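PDB 3QYY: response regulator from Xanthomonas campestris pv. campestris, which probably makes cyclic di-GMP from GTP as a diguanylate cyclase, and is represented here by its GGDEF domain with that dinucleotide bound at the active site. Local coordinates for residues Glu74-Tyr77 against Gly78-Ala82; Val137-Asp140 against Ala141-Tyr145. All coordinates share one frame; numbering follows the deposited sequence.

Interaction 1 (Glu74-Tyr77 against Gly78-Ala82); sequences ESAY and GWLGA
The last turn of helix 62-77 runs into the following loop around a single acceptor, Ala76 O, which both Trp79 and Leu80 reach. Leu80 N lies 3.0 Å from Ala76 O and almost in line with the carbonyl, continuing the i to i+4 pattern of the helix (N-H...O angle 155°). Trp79 N approaches the same Ala76 O at 2.9 Å with a nearly straight N-H (172°), but from well above the carbonyl plane, an i to i+3 bond. Two backbone donors thus grip one oxygen. With chi1 of 60°, which sets CG between its own N and carbonyl carbon, the Trp79 indole folds back over the turn; Ala76 O then sits over one ring face, displaced toward the rim, with Trp79 CD1 3.5 Å from it. Leu80 CD2 lies over that same face. The other branch, Leu80 CD1, points back at the helix, 4.2 Å from Ala76 CB and 4.3 Å from Tyr77 CD1, while Leu80 CG comes within 3.2 Å of Ala76 O. Beyond the turn, Trp79 meets the ring of Trp112 on helix 102-116, Leu80 touches Ile86 and Ile96, and Tyr77 OH is hydrogen-bonded to Glu18 O. Where helix 62-77 gives way to irregular loop, the shared carbonyl and the side chains turned back over it form a helix C-terminal turn, leading to the 85-90/93-98 hairpin that carries the GGDEF signature.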
ATOM      1  N   GLU B  74      15.486  -1.534  13.493  1.00 22.30           N
ATOM      2  CA  GLU B  74      16.509  -1.650  14.528  1.00 25.78           C
ATOM      3  C   GLU B  74      16.934  -3.110  14.690  1.00 24.17           C
ATOM      4  O   GLU B  74      18.124  -3.420  14.709  1.00 23.76           O
ATOM      5  CB  GLU B  74      15.980  -1.125  15.866  1.00 27.34           C
ATOM      6  CG  GLU B  74      17.037  -1.033  16.953  1.00 33.36           C
ATOM      7  CD  GLU B  74      16.455  -0.699  18.315  1.00 37.73           C
ATOM      8  OE1 GLU B  74      17.243  -0.400  19.238  1.00 41.05           O
ATOM      9  OE2 GLU B  74      15.214  -0.744  18.466  1.00 40.21           O
ATOM     10  N   SER B  75      15.957  -4.003  14.802  1.00 25.00           N
ATOM     11  CA  SER B  75      16.248  -5.423  14.970  1.00 26.11           C
ATOM     12  C   SER B  75      16.933  -6.018  13.742  1.00 27.51           C
ATOM     13  O   SER B  75      17.748  -6.936  13.863  1.00 28.70           O
ATOM     14  CB  SER B  75      14.963  -6.195  15.287  1.00 27.15           C
ATOM     15  OG  SER B  75      13.992  -6.037  14.267  1.00 30.36           O
ATOM     16  N   ALA B  76      16.607  -5.497  12.563  1.00 25.87           N
ATOM     17  CA  ALA B  76      17.216  -5.982  11.331  1.00 26.63           C
ATOM     18  C   ALA B  76      18.717  -5.695  11.359  1.00 27.22           C
ATOM     19  O   ALA B  76      19.534  -6.575  11.078  1.00 25.37           O
ATOM     20  CB  ALA B  76      16.576  -5.305  10.126  1.00 26.61           C
ATOM     21  N   TYR B  77      19.075  -4.459  11.696  1.00 26.48           N
ATOM     22  CA  TYR B  77      20.480  -4.072  11.769  1.00 29.11           C
ATOM     23  C   TYR B  77      21.217  -4.949  12.781  1.00 29.88           C
ATOM     24  O   TYR B  77      22.449  -4.992  12.801  1.00 32.23           O
ATOM     25  CB  TYR B  77      20.614  -2.596  12.168  1.00 27.03           C
ATOM     26  CG  TYR B  77      20.444  -1.625  11.021  1.00 27.21           C
ATOM     27  CD1 TYR B  77      21.286  -1.678   9.910  1.00 26.60           C
ATOM     28  CD2 TYR B  77      19.455  -0.641  11.052  1.00 26.17           C
ATOM     29  CE1 TYR B  77      21.151  -0.772   8.859  1.00 27.14           C
ATOM     30  CE2 TYR B  77      19.312   0.271  10.004  1.00 25.84           C
ATOM     31  CZ  TYR B  77      20.162   0.200   8.913  1.00 23.68           C
ATOM     32  OH  TYR B  77      20.034   1.102   7.884  1.00 24.16           O
ATOM     33  N   GLY B  78      20.453  -5.655  13.608  1.00 30.66           N
ATOM     34  CA  GLY B  78      21.040  -6.524  14.612  1.00 32.67           C
ATOM     35  C   GLY B  78      21.610  -7.822  14.068  1.00 33.25           C
ATOM     36  O   GLY B  78      22.359  -8.509  14.764  1.00 34.22           O
ATOM     37  N   TRP B  79      21.255  -8.178  12.836  1.00 33.43           N
ATOM     38  CA  TRP B  79      21.773  -9.408  12.246  1.00 32.06           C
ATOM     39  C   TRP B  79      22.349  -9.209  10.849  1.00 32.56           C
ATOM     40  O   TRP B  79      23.113 -10.044  10.359  1.00 31.36           O
ATOM     41  CB  TRP B  79      20.692 -10.503  12.210  1.00 32.22           C
ATOM     42  CG  TRP B  79      19.444 -10.185  11.417  1.00 31.30           C
ATOM     43  CD1 TRP B  79      18.248  -9.739  11.911  1.00 30.29           C
ATOM     44  CD2 TRP B  79      19.253 -10.355  10.004  1.00 31.08           C
ATOM     45  NE1 TRP B  79      17.325  -9.629  10.898  1.00 29.10           N
ATOM     46  CE2 TRP B  79      17.913  -9.999   9.717  1.00 31.64           C
ATOM     47  CE3 TRP B  79      20.081 -10.774   8.953  1.00 31.54           C
ATOM     48  CZ2 TRP B  79      17.383 -10.052   8.421  1.00 30.22           C
ATOM     49  CZ3 TRP B  79      19.554 -10.827   7.662  1.00 31.84           C
ATOM     50  CH2 TRP B  79      18.216 -10.468   7.410  1.00 32.44           C
ATOM     51  N   LEU B  80      21.989  -8.101  10.211  1.00 30.62           N
ATOM     52  CA  LEU B  80      22.479  -7.813   8.868  1.00 30.76           C
ATOM     53  C   LEU B  80      23.998  -7.741   8.824  1.00 32.11           C
ATOM     54  O   LEU B  80      24.636  -7.272   9.768  1.00 32.75           O
ATOM     55  CB  LEU B  80      21.890  -6.495   8.356  1.00 28.63           C
ATOM     56  CG  LEU B  80      20.411  -6.528   7.961  1.00 29.10           C
ATOM     57  CD1 LEU B  80      19.932  -5.118   7.623  1.00 29.13           C
ATOM     58  CD2 LEU B  80      20.229  -7.455   6.765  1.00 27.76           C
ATOM     59  N   GLY B  81      24.567  -8.209   7.717  1.00 31.88           N
ATOM     60  CA  GLY B  81      26.007  -8.188   7.550  1.00 32.85           C
ATOM     61  C   GLY B  81      26.508  -6.811   7.165  1.00 33.39           C
ATOM     62  O   GLY B  81      25.722  -5.928   6.830  1.00 33.29           O
ATOM     63  N   ALA B  82      27.825  -6.633   7.206  1.00 33.60           N
ATOM     64  CA  ALA B  82      28.449  -5.357   6.878  1.00 33.46           C
ATOM     65  C   ALA B  82      28.157  -4.884   5.457  1.00 32.55           C
ATOM     66  O   ALA B  82      28.218  -3.688   5.172  1.00 32.55           O
ATOM     67  CB  ALA B  82      29.956  -5.451   7.090  1.00 35.40           C
TER

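Interaction 2 (Val137-Asp140 against Ala141-Tyr145)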
ATOM      1  N   VAL B 137      23.175 -14.818 -13.156  1.00 40.29           N
ATOM      2  CA  VAL B 137      23.654 -14.212 -14.392  1.00 41.30           C
ATOM      3  C   VAL B 137      22.510 -14.026 -15.387  1.00 41.07           C
ATOM      4  O   VAL B 137      21.639 -14.886 -15.514  1.00 41.12           O
ATOM      5  CB  VAL B 137      24.762 -15.079 -15.043  1.00 42.00           C
ATOM      6  CG1 VAL B 137      24.212 -16.452 -15.390  1.00 42.16           C
ATOM      7  CG2 VAL B 137      25.307 -14.385 -16.284  1.00 42.17           C
ATOM      8  N   GLY B 138      22.514 -12.894 -16.086  1.00 41.46           N
ATOM      9  CA  GLY B 138      21.469 -12.621 -17.056  1.00 42.70           C
ATOM     10  C   GLY B 138      20.261 -11.919 -16.460  1.00 43.27           C
ATOM     11  O   GLY B 138      19.342 -11.534 -17.184  1.00 44.03           O
ATOM     12  N   ILE B 139      20.258 -11.757 -15.140  1.00 42.78           N
ATOM     13  CA  ILE B 139      19.157 -11.096 -14.444  1.00 42.74           C
ATOM     14  C   ILE B 139      19.604  -9.742 -13.898  1.00 41.11           C
ATOM     15  O   ILE B 139      20.596  -9.654 -13.178  1.00 41.20           O
ATOM     16  CB  ILE B 139      18.633 -11.966 -13.268  1.00 44.02           C
ATOM     17  CG1 ILE B 139      17.850 -13.169 -13.805  1.00 45.96           C
ATOM     18  CG2 ILE B 139      17.740 -11.137 -12.357  1.00 44.27           C
ATOM     19  CD1 ILE B 139      18.670 -14.137 -14.633  1.00 47.38           C
ATOM     20  N   ASP B 140      18.870  -8.688 -14.244  1.00 39.21           N
ATOM     21  CA  ASP B 140      19.201  -7.346 -13.778  1.00 36.90           C
ATOM     22  C   ASP B 140      18.365  -6.986 -12.547  1.00 34.29           C
ATOM     23  O   ASP B 140      17.454  -7.725 -12.169  1.00 32.19           O
ATOM     24  CB  ASP B 140      18.980  -6.329 -14.901  1.00 39.46           C
ATOM     25  CG  ASP B 140      17.515  -6.092 -15.199  1.00 41.92           C
ATOM     26  OD1 ASP B 140      16.724  -7.056 -15.135  1.00 43.34           O
ATOM     27  OD2 ASP B 140      17.156  -4.937 -15.511  1.00 44.22           O
ATOM     28  N   ALA B 141      18.679  -5.848 -11.933  1.00 32.18           N
ATOM     29  CA  ALA B 141      17.989  -5.399 -10.726  1.00 29.58           C
ATOM     30  C   ALA B 141      16.479  -5.237 -10.866  1.00 28.37           C
ATOM     31  O   ALA B 141      15.724  -5.639  -9.976  1.00 26.08           O
ATOM     32  CB  ALA B 141      18.610  -4.094 -10.230  1.00 29.20           C
ATOM     33  N   THR B 142      16.027  -4.644 -11.966  1.00 27.17           N
ATOM     34  CA  THR B 142      14.592  -4.456 -12.151  1.00 27.67           C
ATOM     35  C   THR B 142      13.881  -5.803 -12.204  1.00 26.78           C
ATOM     36  O   THR B 142      12.797  -5.964 -11.642  1.00 25.20           O
ATOM     37  CB  THR B 142      14.284  -3.653 -13.433  1.00 29.26           C
ATOM     38  OG1 THR B 142      14.866  -4.306 -14.566  1.00 34.21           O
ATOM     39  CG2 THR B 142      14.844  -2.245 -13.320  1.00 27.75           C
ATOM     40  N   GLU B 143      14.503  -6.776 -12.866  1.00 25.51           N
ATOM     41  CA  GLU B 143      13.937  -8.116 -12.984  1.00 24.86           C
ATOM     42  C   GLU B 143      13.971  -8.828 -11.636  1.00 22.91           C
ATOM     43  O   GLU B 143      13.013  -9.499 -11.260  1.00 21.58           O
ATOM     44  CB  GLU B 143      14.719  -8.923 -14.023  1.00 27.60           C
ATOM     45  CG  GLU B 143      14.319 -10.389 -14.151  1.00 29.73           C
ATOM     46  CD  GLU B 143      12.855 -10.585 -14.503  1.00 33.26           C
ATOM     47  OE1 GLU B 143      12.239  -9.652 -15.060  1.00 36.15           O
ATOM     48  OE2 GLU B 143      12.323 -11.685 -14.235  1.00 34.29           O
ATOM     49  N   LEU B 144      15.079  -8.682 -10.912  1.00 22.61           N
ATOM     50  CA  LEU B 144      15.214  -9.306  -9.597  1.00 22.10           C
ATOM     51  C   LEU B 144      14.118  -8.762  -8.685  1.00 21.03           C
ATOM     52  O   LEU B 144      13.478  -9.512  -7.945  1.00 19.25           O
ATOM     53  CB  LEU B 144      16.592  -9.002  -8.995  1.00 21.87           C
ATOM     54  CG  LEU B 144      16.894  -9.643  -7.636  1.00 22.99           C
ATOM     55  CD1 LEU B 144      16.923 -11.159  -7.777  1.00 23.11           C
ATOM     56  CD2 LEU B 144      18.236  -9.138  -7.112  1.00 23.16           C
ATOM     57  N   TYR B 145      13.901  -7.450  -8.747  1.00 20.75           N
ATOM     58  CA  TYR B 145      12.871  -6.813  -7.936  1.00 20.89           C
ATOM     59  C   TYR B 145      11.490  -7.365  -8.290  1.00 20.25           C
ATOM     60  O   TYR B 145      10.694  -7.697  -7.407  1.00 20.16           O
ATOM     61  CB  TYR B 145      12.898  -5.290  -8.132  1.00 19.78           C
ATOM     62  CG  TYR B 145      11.701  -4.588  -7.520  1.00 20.50           C
ATOM     63  CD1 TYR B 145      10.560  -4.324  -8.280  1.00 20.75           C
ATOM     64  CD2 TYR B 145      11.686  -4.251  -6.169  1.00 19.17           C
ATOM     65  CE1 TYR B 145       9.425  -3.746  -7.703  1.00 21.61           C
ATOM     66  CE2 TYR B 145      10.561  -3.673  -5.583  1.00 20.11           C
ATOM     67  CZ  TYR B 145       9.432  -3.428  -6.356  1.00 19.55           C
ATOM     68  OH  TYR B 145       8.305  -2.896  -5.771  1.00 18.95           O
TER
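The carboxylate of Asp140 is met by two donors, each tilted out of its plane. Glu143 N comes from above the plane, 56° out of it, to OD1 of Asp140 at 3.2 Å, whereas Thr142 OG1 donates to Asp140 OD2 at 2.6 Å from the syn side, 34° out. The second flat group, the Glu143 carboxylate, is nearly coplanar with the first, yet Glu143 OE1 stays 5.2 Å from Asp140 OD1; Glu143 OE2 is instead salt-bridged to Arg147, which would probably offset part of the like charge. Asp140 has chi1 of 72°, with CG between its backbone N and carbonyl carbon, which swings the carboxylate toward the first turn, where OD1 meets the amide of Glu143 and OD2 the Thr142 hydroxyl. Its main chain begins the helix as well: Leu144 N bonds to Asp140 O at 2.9 Å. Alongside the polar cap, Ile139 CG2 rests 4.1 Å from Leu144 CB and 3.9 Å from Glu143 CG, joining the residue before the cap to the first turn. Ala141 and Leu144 pack on Val33 of helix 22-38. One residue further on, Tyr145 stacks on Trp89, touches bound c-di-GMP, and its OH is hydrogen-bonded to Lys54 of the second subunit. An Asp side chain accepting from the amide three residues ahead is the classic N-cap, and the Ile139-Leu144 contact flanking it is a hydrophobic staple, together starting helix 141-157.

Both contacts are local and lie at the surface, each with one buried residue (Ala76 in interaction 1, Leu144 in interaction 2), and they hold opposite ends of different helices: interaction 1 the C-terminus of helix 62-77, interaction 2 the N-terminus of helix 141-157. Their chemistry follows from this. At a C-terminus carbonyls are left to be satisfied, and in interaction 1 backbone N-H groups do this, with the indole packed over the same oxygen; at an N-terminus N-H groups are left, and interaction 2 supplies a carboxylate. Their centres are 24 Å apart and their nearest atoms about 14 Å, without touching. Interaction 1 leads toward the GGDEF hairpin, whereas interaction 2 includes Tyr145 of a c-di-GMP pocket.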